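Local coordinates for protein transcription factor cep-1 (Caenorhabditis elegans, PDB 1T4W) that activates transcription by binding the same DNA consensus sequence as p53, promotes apoptosis in response to DNA damage and helps ensure proper meiotic chromosome segregation, at residues T33-L38 against D134-Q140; D81-C85 against F97-Y102; H51-N55 against M124-A128; E1-E5 against K46-R50. One frame throughout, in Å; residues are numbered along the deposited sequence.

Interaction 1. Residues T33-L38 against D134-Q140; sequences TKMGCL and DIIFMCQ. With ZN (zinc ion), chain B.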
loop_
_atom_site.group_PDB
_atom_site.type_symbol
_atom_site.label_atom_id
_atom_site.label_comp_id
_atom_site.label_asym_id
_atom_site.label_seq_id
_atom_site.Cartn_x
_atom_site.Cartn_y
_atom_site.Cartn_z
ATOM N N THR A 33 9.986 4.391 -3.473
ATOM C CA THR A 33 9.900 5.711 -2.823
ATOM C C THR A 33 10.938 5.791 -1.713
ATOM O O THR A 33 11.404 4.761 -1.225
ATOM C CB THR A 33 8.488 5.929 -2.185
ATOM O OG1 THR A 33 8.457 7.145 -1.423
ATOM C CG2 THR A 33 8.144 4.761 -1.267
ATOM N N LYS A 34 11.312 7.009 -1.327
ATOM C CA LYS A 34 12.254 7.185 -0.220
ATOM C C LYS A 34 11.388 7.139 1.032
ATOM O O LYS A 34 10.179 7.361 0.946
ATOM C CB LYS A 34 12.910 8.569 -0.264
ATOM C CG LYS A 34 13.767 8.873 -1.470
ATOM C CD LYS A 34 14.330 10.243 -1.251
ATOM C CE LYS A 34 15.099 10.741 -2.440
ATOM N NZ LYS A 34 15.744 12.031 -2.075
ATOM N N MET A 35 11.979 6.870 2.195
ATOM C CA MET A 35 11.169 6.870 3.410
ATOM C C MET A 35 10.950 8.334 3.815
ATOM O O MET A 35 11.652 9.218 3.335
ATOM C CB MET A 35 11.842 6.065 4.539
ATOM C CG MET A 35 13.091 6.650 5.151
ATOM S SD MET A 35 13.521 5.769 6.726
ATOM C CE MET A 35 12.607 6.746 7.906
ATOM N N GLY A 36 9.966 8.602 4.666
ATOM C CA GLY A 36 9.720 9.980 5.064
ATOM C C GLY A 36 9.136 10.869 3.971
ATOM O O GLY A 36 9.149 12.086 4.097
ATOM N N CYS A 37 8.633 10.290 2.888
ATOM C CA CYS A 37 8.051 11.110 1.818
ATOM C C CYS A 37 6.591 10.747 1.599
ATOM O O CYS A 37 6.223 9.567 1.645
ATOM C CB CYS A 37 8.829 10.937 0.496
ATOM S SG CYS A 37 10.546 11.564 0.590
ATOM N N LEU A 38 5.773 11.768 1.359
ATOM C CA LEU A 38 4.337 11.591 1.142
ATOM C C LEU A 38 4.049 11.043 -0.237
ATOM O O LEU A 38 4.322 11.697 -1.242
ATOM C CB LEU A 38 3.600 12.923 1.329
ATOM C CG LEU A 38 3.715 13.473 2.757
ATOM C CD1 LEU A 38 3.229 14.919 2.802
ATOM C CD2 LEU A 38 2.921 12.593 3.703
ATOM N N ASP A 134 -2.360 10.391 1.372
ATOM C CA ASP A 134 -0.946 10.158 1.190
ATOM C C ASP A 134 -0.557 9.071 2.148
ATOM O O ASP A 134 -1.117 8.973 3.239
ATOM C CB ASP A 134 -0.111 11.369 1.544
ATOM C CG ASP A 134 -0.297 12.491 0.575
ATOM O OD1 ASP A 134 -0.373 12.203 -0.636
ATOM O OD2 ASP A 134 -0.358 13.645 1.034
ATOM N N ILE A 135 0.371 8.228 1.731
ATOM C CA ILE A 135 0.900 7.238 2.647
ATOM C C ILE A 135 2.375 7.608 2.810
ATOM O O ILE A 135 3.009 8.100 1.866
ATOM C CB ILE A 135 0.768 5.808 2.106
ATOM C CG1 ILE A 135 1.359 4.827 3.118
ATOM C CG2 ILE A 135 1.443 5.702 0.758
ATOM C CD1 ILE A 135 0.939 3.371 2.894
ATOM N N ILE A 136 2.922 7.417 4.008
ATOM C CA ILE A 136 4.326 7.742 4.225
ATOM C C ILE A 136 4.976 6.593 5.006
ATOM O O ILE A 136 4.402 6.095 5.976
ATOM C CB ILE A 136 4.461 9.122 4.955
ATOM C CG1 ILE A 136 5.938 9.460 5.155
ATOM C CG2 ILE A 136 3.755 9.089 6.327
ATOM C CD1 ILE A 136 6.152 10.804 5.825
ATOM N N PHE A 137 6.141 6.140 4.542
ATOM C CA PHE A 137 6.859 5.014 5.165
ATOM C C PHE A 137 7.953 5.546 6.082
ATOM O O PHE A 137 8.755 6.393 5.686
ATOM C CB PHE A 137 7.432 4.111 4.071
ATOM C CG PHE A 137 6.380 3.561 3.158
ATOM C CD1 PHE A 137 5.629 2.442 3.535
ATOM C CD2 PHE A 137 6.073 4.202 1.969
ATOM C CE1 PHE A 137 4.568 1.969 2.731
ATOM C CE2 PHE A 137 5.014 3.742 1.149
ATOM C CZ PHE A 137 4.260 2.624 1.534
ATOM N N MET A 138 7.966 5.058 7.319
ATOM C CA MET A 138 8.919 5.541 8.298
ATOM C C MET A 138 10.026 4.560 8.670
ATOM O O MET A 138 10.579 4.608 9.765
ATOM C CB MET A 138 8.172 6.031 9.542
ATOM C CG MET A 138 7.278 7.253 9.260
ATOM S SD MET A 138 8.176 8.641 8.481
ATOM C CE MET A 138 9.152 9.197 9.875
ATOM N N CYS A 139 10.344 3.665 7.747
ATOM C CA CYS A 139 11.429 2.715 7.946
ATOM C C CYS A 139 11.739 2.308 6.518
ATOM O O CYS A 139 10.997 2.652 5.590
ATOM C CB CYS A 139 10.971 1.545 8.831
ATOM S SG CYS A 139 12.211 0.281 9.201
ATOM N N GLN A 140 12.833 1.610 6.299
ATOM C CA GLN A 140 13.136 1.265 4.927
ATOM C C GLN A 140 13.796 -0.085 4.749
ATOM O O GLN A 140 14.188 -0.744 5.716
ATOM C CB GLN A 140 13.991 2.374 4.337
ATOM C CG GLN A 140 15.351 2.495 4.964
ATOM C CD GLN A 140 16.019 3.777 4.559
ATOM O OE1 GLN A 140 15.906 4.205 3.416
ATOM N NE2 GLN A 140 16.727 4.399 5.491
HETATM ZN ZN ZN B . 14.133 1.364 10.030
HETATM O O HOH W 1 7.655 7.456 2.384
HETATM O O HOH W 2 14.503 5.895 1.706
#

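Interaction 2. Residues D81-C85 against F97-Y102; sequences DVMKC and FDSFFY. With ZN (zinc ion), chain B.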
loop_
_atom_site.group_PDB
_atom_site.type_symbol
_atom_site.label_atom_id
_atom_site.label_comp_id
_atom_site.label_asym_id
_atom_site.label_seq_id
_atom_site.Cartn_x
_atom_site.Cartn_y
_atom_site.Cartn_z
ATOM N N ASP A 81 2.566 -8.435 8.697
ATOM C CA ASP A 81 3.008 -7.044 8.607
ATOM C C ASP A 81 4.490 -6.858 8.356
ATOM O O ASP A 81 5.311 -7.668 8.800
ATOM C CB ASP A 81 2.687 -6.278 9.887
ATOM C CG ASP A 81 1.217 -6.095 10.097
ATOM O OD1 ASP A 81 0.452 -6.300 9.132
ATOM O OD2 ASP A 81 0.831 -5.741 11.221
ATOM N N VAL A 82 4.832 -5.781 7.647
ATOM C CA VAL A 82 6.236 -5.437 7.458
ATOM C C VAL A 82 6.509 -4.797 8.818
ATOM O O VAL A 82 5.726 -3.948 9.265
ATOM C CB VAL A 82 6.444 -4.379 6.374
ATOM C CG1 VAL A 82 7.919 -4.008 6.301
ATOM C CG2 VAL A 82 5.959 -4.908 5.047
ATOM N N MET A 83 7.588 -5.211 9.479
ATOM C CA MET A 83 7.899 -4.719 10.822
ATOM C C MET A 83 8.927 -3.608 10.840
ATOM O O MET A 83 9.995 -3.721 10.246
ATOM C CB MET A 83 8.407 -5.870 11.693
ATOM C CG MET A 83 7.478 -7.075 11.752
ATOM S SD MET A 83 5.811 -6.645 12.319
ATOM C CE MET A 83 6.095 -6.203 14.032
ATOM N N LYS A 84 8.593 -2.548 11.556
ATOM C CA LYS A 84 9.451 -1.373 11.686
ATOM C C LYS A 84 10.703 -1.775 12.486
ATOM O O LYS A 84 10.595 -2.573 13.408
ATOM C CB LYS A 84 8.653 -0.314 12.433
ATOM C CG LYS A 84 9.114 1.099 12.254
ATOM C CD LYS A 84 8.134 2.006 12.961
ATOM C CE LYS A 84 8.436 3.448 12.734
ATOM N NZ LYS A 84 7.256 4.206 13.224
ATOM N N CYS A 85 11.880 -1.253 12.147
ATOM C CA CYS A 85 13.067 -1.624 12.916
ATOM C C CYS A 85 13.056 -0.955 14.285
ATOM O O CYS A 85 12.293 -0.007 14.541
ATOM C CB CYS A 85 14.367 -1.275 12.179
ATOM S SG CYS A 85 14.790 0.478 12.152
ATOM N N PHE A 97 3.618 4.556 17.394
ATOM C CA PHE A 97 5.044 4.611 17.101
ATOM C C PHE A 97 5.649 3.413 16.394
ATOM O O PHE A 97 6.652 3.549 15.683
ATOM C CB PHE A 97 5.816 4.895 18.386
ATOM C CG PHE A 97 5.314 6.100 19.128
ATOM C CD1 PHE A 97 5.355 7.363 18.537
ATOM C CD2 PHE A 97 4.768 5.972 20.403
ATOM C CE1 PHE A 97 4.860 8.476 19.199
ATOM C CE2 PHE A 97 4.271 7.082 21.076
ATOM C CZ PHE A 97 4.317 8.336 20.473
ATOM N N ASP A 98 5.049 2.246 16.564
ATOM C CA ASP A 98 5.608 1.062 15.928
ATOM C C ASP A 98 5.030 0.741 14.548
ATOM O O ASP A 98 5.390 -0.283 13.962
ATOM C CB ASP A 98 5.452 -0.145 16.857
ATOM C CG ASP A 98 4.016 -0.412 17.204
ATOM O OD1 ASP A 98 3.174 0.440 16.864
ATOM O OD2 ASP A 98 3.722 -1.459 17.814
ATOM N N SER A 99 4.139 1.589 14.015
ATOM C CA SER A 99 3.591 1.288 12.689
ATOM C C SER A 99 4.643 1.620 11.630
ATOM O O SER A 99 5.313 2.653 11.701
ATOM C CB SER A 99 2.329 2.099 12.412
ATOM O OG SER A 99 1.751 1.693 11.182
ATOM N N PHE A 100 4.797 0.736 10.656
ATOM C CA PHE A 100 5.768 0.949 9.594
ATOM C C PHE A 100 5.347 2.147 8.715
ATOM O O PHE A 100 6.192 2.899 8.195
ATOM C CB PHE A 100 5.874 -0.326 8.744
ATOM C CG PHE A 100 7.129 -0.400 7.900
ATOM C CD1 PHE A 100 7.253 0.354 6.730
ATOM C CD2 PHE A 100 8.206 -1.188 8.307
ATOM C CE1 PHE A 100 8.448 0.328 5.966
ATOM C CE2 PHE A 100 9.404 -1.219 7.560
ATOM C CZ PHE A 100 9.517 -0.458 6.393
ATOM N N PHE A 101 4.038 2.339 8.585
ATOM C CA PHE A 101 3.505 3.396 7.728
ATOM C C PHE A 101 2.384 4.202 8.364
ATOM O O PHE A 101 1.757 3.761 9.319
ATOM C CB PHE A 101 2.986 2.784 6.420
ATOM C CG PHE A 101 1.747 1.938 6.591
ATOM C CD1 PHE A 101 1.801 0.733 7.270
ATOM C CD2 PHE A 101 0.517 2.367 6.087
ATOM C CE1 PHE A 101 0.648 -0.050 7.457
ATOM C CE2 PHE A 101 -0.641 1.602 6.257
ATOM C CZ PHE A 101 -0.575 0.386 6.945
ATOM N N TYR A 102 2.123 5.378 7.804
ATOM C CA TYR A 102 1.060 6.254 8.290
ATOM C C TYR A 102 0.268 6.847 7.120
ATOM O O TYR A 102 0.720 6.843 5.968
ATOM C CB TYR A 102 1.642 7.387 9.145
ATOM C CG TYR A 102 2.492 6.892 10.298
ATOM C CD1 TYR A 102 3.855 6.612 10.127
ATOM C CD2 TYR A 102 1.916 6.634 11.548
ATOM C CE1 TYR A 102 4.620 6.083 11.173
ATOM C CE2 TYR A 102 2.664 6.107 12.587
ATOM C CZ TYR A 102 4.014 5.828 12.394
ATOM O OH TYR A 102 4.718 5.251 13.416
HETATM ZN ZN ZN B . 14.133 1.364 10.030
HETATM O O HOH W 3 6.240 -2.660 13.096
#

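Interaction 3. Residues H51-N55 against M124-A128; sequences HFNSN and MYPGA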
loop_
_atom_site.group_PDB
_atom_site.type_symbol
_atom_site.label_atom_id
_atom_site.label_comp_id
_atom_site.label_asym_id
_atom_site.label_seq_id
_atom_site.Cartn_x
_atom_site.Cartn_y
_atom_site.Cartn_z
ATOM N N HIS A 51 -24.636 -3.253 -3.431
ATOM C CA HIS A 51 -23.852 -2.385 -2.558
ATOM C C HIS A 51 -24.062 -0.898 -2.817
ATOM O O HIS A 51 -23.638 -0.048 -2.022
ATOM C CB HIS A 51 -22.368 -2.737 -2.682
ATOM C CG HIS A 51 -22.071 -4.171 -2.382
ATOM N ND1 HIS A 51 -22.239 -4.720 -1.128
ATOM C CD2 HIS A 51 -21.668 -5.185 -3.186
ATOM C CE1 HIS A 51 -21.953 -6.008 -1.172
ATOM N NE2 HIS A 51 -21.605 -6.316 -2.410
ATOM N N PHE A 52 -24.746 -0.585 -3.910
ATOM C CA PHE A 52 -24.982 0.803 -4.273
ATOM C C PHE A 52 -25.264 1.762 -3.116
ATOM O O PHE A 52 -24.763 2.882 -3.106
ATOM C CB PHE A 52 -26.117 0.908 -5.287
ATOM C CG PHE A 52 -26.251 2.278 -5.879
ATOM C CD1 PHE A 52 -25.358 2.714 -6.857
ATOM C CD2 PHE A 52 -27.242 3.153 -5.425
ATOM C CE1 PHE A 52 -25.449 4.001 -7.375
ATOM C CE2 PHE A 52 -27.343 4.443 -5.936
ATOM C CZ PHE A 52 -26.444 4.868 -6.913
ATOM N N ASN A 53 -26.059 1.343 -2.138
ATOM C CA ASN A 53 -26.366 2.236 -1.021
ATOM C C ASN A 53 -25.700 1.822 0.289
ATOM O O ASN A 53 -26.065 2.298 1.365
ATOM C CB ASN A 53 -27.882 2.323 -0.820
ATOM C CG ASN A 53 -28.603 2.863 -2.045
ATOM O OD1 ASN A 53 -28.382 4.003 -2.461
ATOM N ND2 ASN A 53 -29.470 2.039 -2.634
ATOM N N SER A 54 -24.703 0.953 0.193
ATOM C CA SER A 54 -24.013 0.476 1.381
ATOM C C SER A 54 -23.046 1.465 2.010
ATOM O O SER A 54 -22.423 2.280 1.338
ATOM C CB SER A 54 -23.249 -0.797 1.049
ATOM O OG SER A 54 -24.106 -1.752 0.465
ATOM N N ASN A 55 -22.939 1.398 3.325
ATOM C CA ASN A 55 -21.990 2.231 4.010
ATOM C C ASN A 55 -20.751 1.344 3.953
ATOM O O ASN A 55 -20.799 0.202 4.376
ATOM C CB ASN A 55 -22.416 2.450 5.444
ATOM C CG ASN A 55 -21.902 3.743 5.987
ATOM O OD1 ASN A 55 -20.708 4.026 5.906
ATOM N ND2 ASN A 55 -22.801 4.555 6.534
ATOM N N MET A 124 -16.071 5.608 5.355
ATOM C CA MET A 124 -16.659 6.355 4.269
ATOM C C MET A 124 -18.162 6.494 4.349
ATOM O O MET A 124 -18.748 6.337 5.415
ATOM C CB MET A 124 -16.223 5.725 2.971
ATOM C CG MET A 124 -14.690 5.720 2.958
ATOM S SD MET A 124 -13.993 5.183 1.442
ATOM C CE MET A 124 -14.643 3.509 1.401
ATOM N N TYR A 125 -18.793 6.792 3.226
ATOM C CA TYR A 125 -20.231 6.988 3.233
ATOM C C TYR A 125 -20.818 6.347 1.996
ATOM O O TYR A 125 -20.115 6.152 0.996
ATOM C CB TYR A 125 -20.523 8.487 3.243
ATOM C CG TYR A 125 -19.742 9.201 2.169
ATOM C CD1 TYR A 125 -20.204 9.246 0.851
ATOM C CD2 TYR A 125 -18.504 9.776 2.451
ATOM C CE1 TYR A 125 -19.450 9.846 -0.160
ATOM C CE2 TYR A 125 -17.740 10.378 1.448
ATOM C CZ TYR A 125 -18.217 10.408 0.150
ATOM O OH TYR A 125 -17.459 10.995 -0.834
ATOM N N PRO A 126 -22.116 6.010 2.047
ATOM C CA PRO A 126 -22.780 5.386 0.907
ATOM C C PRO A 126 -22.531 6.258 -0.293
ATOM O O PRO A 126 -22.569 7.484 -0.193
ATOM C CB PRO A 126 -24.252 5.376 1.325
ATOM C CG PRO A 126 -24.174 5.303 2.827
ATOM C CD PRO A 126 -23.084 6.295 3.123
ATOM N N GLY A 127 -22.250 5.623 -1.416
ATOM C CA GLY A 127 -21.993 6.360 -2.633
ATOM C C GLY A 127 -20.535 6.732 -2.873
ATOM O O GLY A 127 -20.199 7.163 -3.973
ATOM N N ALA A 128 -19.662 6.602 -1.873
ATOM C CA ALA A 128 -18.262 6.959 -2.107
ATOM C C ALA A 128 -17.684 5.957 -3.109
ATOM O O ALA A 128 -17.972 4.762 -3.032
ATOM C CB ALA A 128 -17.479 6.935 -0.791
HETATM O O HOH W 4 -22.073 2.968 -1.234
#

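Interaction 4. Residues E1-E5 against K46-R50; sequences EKWME and KLDKR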
loop_
_atom_site.group_PDB
_atom_site.type_symbol
_atom_site.label_atom_id
_atom_site.label_comp_id
_atom_site.label_asym_id
_atom_site.label_seq_id
_atom_site.Cartn_x
_atom_site.Cartn_y
_atom_site.Cartn_z
ATOM N N GLU A 1 -19.118 -5.500 -13.739
ATOM C CA GLU A 1 -19.878 -5.640 -12.462
ATOM C C GLU A 1 -19.267 -4.789 -11.348
ATOM O O GLU A 1 -19.824 -3.755 -10.971
ATOM C CB GLU A 1 -19.895 -7.098 -12.007
ATOM C CG GLU A 1 -20.709 -7.315 -10.748
ATOM C CD GLU A 1 -20.310 -8.569 -10.003
ATOM O OE1 GLU A 1 -20.254 -9.647 -10.635
ATOM O OE2 GLU A 1 -20.058 -8.476 -8.782
ATOM N N LYS A 2 -18.136 -5.240 -10.810
ATOM C CA LYS A 2 -17.456 -4.508 -9.749
ATOM C C LYS A 2 -15.941 -4.645 -9.861
ATOM O O LYS A 2 -15.426 -5.694 -10.247
ATOM C CB LYS A 2 -17.907 -5.012 -8.374
ATOM C CG LYS A 2 -17.513 -6.474 -8.081
ATOM C CD LYS A 2 -17.762 -6.868 -6.622
ATOM C CE LYS A 2 -17.393 -8.341 -6.369
ATOM N NZ LYS A 2 -17.538 -8.766 -4.932
ATOM N N TRP A 3 -15.223 -3.579 -9.538
ATOM C CA TRP A 3 -13.761 -3.641 -9.575
ATOM C C TRP A 3 -13.171 -2.600 -8.650
ATOM O O TRP A 3 -13.875 -1.686 -8.188
ATOM C CB TRP A 3 -13.226 -3.414 -10.996
ATOM C CG TRP A 3 -13.741 -2.154 -11.629
ATOM C CD1 TRP A 3 -14.773 -2.048 -12.526
ATOM C CD2 TRP A 3 -13.273 -0.819 -11.399
ATOM N NE1 TRP A 3 -14.969 -0.735 -12.868
ATOM C CE2 TRP A 3 -14.067 0.043 -12.192
ATOM C CE3 TRP A 3 -12.264 -0.264 -10.596
ATOM C CZ2 TRP A 3 -13.881 1.431 -12.208
ATOM C CZ3 TRP A 3 -12.082 1.122 -10.612
ATOM C CH2 TRP A 3 -12.888 1.950 -11.413
ATOM N N MET A 4 -11.882 -2.752 -8.363
ATOM C CA MET A 4 -11.176 -1.782 -7.535
ATOM C C MET A 4 -9.731 -1.708 -7.986
ATOM O O MET A 4 -9.148 -2.705 -8.414
ATOM C CB MET A 4 -11.250 -2.126 -6.042
ATOM C CG MET A 4 -10.551 -1.062 -5.147
ATOM S SD MET A 4 -10.964 -1.149 -3.368
ATOM C CE MET A 4 -10.499 -2.727 -3.059
ATOM N N GLU A 5 -9.165 -0.511 -7.927
ATOM C CA GLU A 5 -7.785 -0.305 -8.332
ATOM C C GLU A 5 -7.111 0.615 -7.353
ATOM O O GLU A 5 -7.762 1.494 -6.784
ATOM C CB GLU A 5 -7.702 0.375 -9.703
ATOM C CG GLU A 5 -8.216 -0.435 -10.882
ATOM C CD GLU A 5 -7.324 -1.609 -11.207
ATOM O OE1 GLU A 5 -6.084 -1.451 -11.165
ATOM O OE2 GLU A 5 -7.863 -2.690 -11.516
ATOM N N LYS A 46 -15.782 0.467 -8.514
ATOM C CA LYS A 46 -17.119 0.478 -9.071
ATOM C C LYS A 46 -17.852 -0.671 -8.368
ATOM O O LYS A 46 -17.358 -1.801 -8.307
ATOM C CB LYS A 46 -17.122 0.235 -10.570
ATOM C CG LYS A 46 -18.529 0.345 -11.143
ATOM C CD LYS A 46 -18.838 -0.833 -12.038
ATOM C CE LYS A 46 -20.333 -0.936 -12.325
ATOM N NZ LYS A 46 -20.632 -2.111 -13.192
ATOM N N LEU A 47 -19.020 -0.369 -7.823
ATOM C CA LEU A 47 -19.795 -1.365 -7.101
ATOM C C LEU A 47 -20.956 -1.937 -7.879
ATOM O O LEU A 47 -21.443 -1.341 -8.833
ATOM C CB LEU A 47 -20.329 -0.767 -5.808
ATOM C CG LEU A 47 -19.263 -0.495 -4.751
ATOM C CD1 LEU A 47 -19.890 0.210 -3.561
ATOM C CD2 LEU A 47 -18.623 -1.810 -4.342
ATOM N N ASP A 48 -21.394 -3.114 -7.457
ATOM C CA ASP A 48 -22.516 -3.763 -8.094
ATOM C C ASP A 48 -23.808 -3.204 -7.522
ATOM O O ASP A 48 -23.817 -2.209 -6.789
ATOM C CB ASP A 48 -22.448 -5.279 -7.889
ATOM C CG ASP A 48 -22.078 -5.660 -6.468
ATOM O OD1 ASP A 48 -20.904 -5.461 -6.077
ATOM O OD2 ASP A 48 -22.962 -6.152 -5.740
ATOM N N LYS A 49 -24.900 -3.871 -7.852
ATOM C CA LYS A 49 -26.223 -3.453 -7.435
ATOM C C LYS A 49 -26.471 -3.502 -5.928
ATOM O O LYS A 49 -26.868 -2.505 -5.320
ATOM C CB LYS A 49 -27.260 -4.304 -8.177
ATOM C CG LYS A 49 -27.113 -4.263 -9.707
ATOM C CD LYS A 49 -25.753 -4.805 -10.177
ATOM C CE LYS A 49 -25.437 -4.420 -11.619
ATOM N NZ LYS A 49 -24.043 -4.796 -12.014
ATOM N N ARG A 50 -26.223 -4.655 -5.320
ATOM C CA ARG A 50 -26.476 -4.802 -3.895
ATOM C C ARG A 50 -25.698 -3.888 -2.948
ATOM O O ARG A 50 -26.072 -3.750 -1.782
ATOM C CB ARG A 50 -26.273 -6.257 -3.480
ATOM C CG ARG A 50 -24.908 -6.820 -3.783
ATOM C CD ARG A 50 -24.745 -8.154 -3.088
ATOM N NE ARG A 50 -25.093 -8.027 -1.678
ATOM C CZ ARG A 50 -24.936 -8.987 -0.772
ATOM N NH1 ARG A 50 -24.433 -10.164 -1.126
ATOM N NH2 ARG A 50 -25.280 -8.763 0.491
#

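Interaction 1. Residues T33-L38 against D134-Q140
M35 lies against the chain from F137 to Q140, where strand 130-137 of the p53-like beta-sandwich runs out into the zinc-site loop. Its CG sits between the backbone N and the carbonyl carbon (chi1 70°), which turns the thioether toward Q140; the two side chains cross at about a right angle, SD 3.7 Å from Q140 NE2. A bend at chi3 then brings M35 CE to 3.5 Å from the carbonyl carbon of M138. Cut back to an alanine, M35 would lose the thioether and is likely to leave a gap beside Q140 and M138, next to zinc ligands C139 and H88. A water also links M35 to Q140, accepting from M35 N and donating to Q140 OE1. G36 takes a positive phi, and its N donates a nearly straight bond to F137 O (2.7 Å, 167° at the hydrogen). A second water accepts from C37 N and F137 N and donates to K34 O. L38 packs against the start of 134-140, CD2 3.9 Å from D134 CB and also touching I136 CB, while D134 OD2 is hydrogen-bonded to N105. I136 reaches across to the backbone of G36, where I136 CD1 lies 3.5 Å from G36 C.

Interaction 2. Residues D81-C85 against F97-Y102
K84 NZ is gripped by two backbone carbonyls across this contact, F97 O at 2.6 Å and S99 O at 2.9 Å, beside the zinc site of the p53-like DNA-binding domain. Neither bond is ideally directed: the ammonium stands 41° out of the carbonyl plane of F97 and is tilted 29° from that of S99. A salt bridge to E92 gives the buried charge a further partner. K84 NZ also lies at the edge of the Y102 ring, in its plane, 2.8 Å from Y102 OH, which is itself hydrogen-bonded to P96 O. The lysine reaches this site fully stretched, CG anti to the backbone N (chi1 -159°), and CD and CE run close beside the same two carbonyl oxygens. Where the lysine chain starts, a water accepts from K84 N and donates to D98 O, tying the loops a second time. The next residue, C85, binds zinc through SG and caps the start of helix 86-90, so the bonds of K84 probably help to position this metal ligand. The F100 ring meets K84 N and M83 C at its edge, while V82 CG1 makes a CH-pi contact over one face, 3.7 Å from the ring centroid.

Interaction 3. Residues H51-N55 against M124-A128
Two beta turns meet at one end of the p53-like beta-sandwich: a type I turn from H51 to S54, before strand 57-65, and a type II turn from Y125 to A128, between strands 119-123 and 130-137. They run roughly antiparallel, and P126 has the largest share of the contact. Its CA-H points at S54 O, a CA-H...O contact of 3.2 Å with 146° at the hydrogen, and its CB rests 3.6 Å from N53 O. The pyrrolidine thus lies along the carbonyls at the end of the first turn, while P126 CD lies 4.0 Å from N55 CG, which stands anti to the backbone N (chi1 -153°), a torsion that swings the end of the side chain toward the proline.

Each turn is closed by its own backbone bond, S54 N to H51 O and A128 N to Y125 O. H51 O also accepts from S54 OG at 3.1 Å, so two donors of one residue hold that carbonyl from the same face of its plane. G127, third in the type II turn, has the positive phi (90°) that suits glycine there. Nearby, a backbone hydrogen bond links M124 and L56, and S54 and N55 touch E162. Between the turns sits a water that accepts from G127 N at 2.7 Å and lies equally close to S54 O.

Interaction 4. Residues E1-E5 against K46-R50
W3 and K46 form an antiparallel hydrogen-bonded pair: K46 N donates to W3 O (2.9 Å), and W3 N returns a bond to K46 O (3.0 Å). A third bond comes from the lysine side chain, which leaves with CG anti to the backbone N (chi1 -176°), bends at chi2 and folds back so that NZ reaches E1 O at 2.9 Å. The ammonium approaches from above that carbonyl's plane, 43° out of it. Near its root the same chain lies on the tryptophan: K46 CB makes a CH-pi contact over one face of the indole, 3.6 Å from the centroid of the five-membered ring, and the two side chains cross at about a right angle. With an alanine in place of K46, E1 O would lose its ammonium partner and the first residue is likely to be freer to move.

Further along, K2 CA comes within 3.1 Å of K46 O, and K2 CD runs past D48 OD1. E1 and D48 lie side by side and meet through aliphatic carbons, E1 CG against D48 CB at 3.9 Å, while their carboxylates are like charges near each other, OE2 of E1 4.1 Å from OD1 of D48. The pairing starts an outermost strand, 3-8, along strand 39-46 of the four-stranded sheet. K2 NZ is hydrogen-bonded to I167 O of strand 166-177, while M4 and L47 pack on L168 of that strand and L159 of strand 152-160, joining this edge to the other sheet of the sandwich.

Interactions 1 and 2 build the zinc end of the domain: C139 from one and C85 from the other bind the same ion, with H88 and C143 completing the site. Their centres are 11 Å apart, and they touch where strands 130-137 and 101-104 pair and just beyond, with probable hydrogen bonds from M138 N to F100 O (2.9 Å) and from I136 N to Y102 O (3.0 Å). Interactions 3 and 4 lie at the far end, their centres also 11 Å apart, following directly on one another at R50 and H51. About 30 Å separates the centre of interaction 1 from those of interactions 3 and 4, yet interaction 4 reaches the same four-stranded sheet as the zinc-end pair.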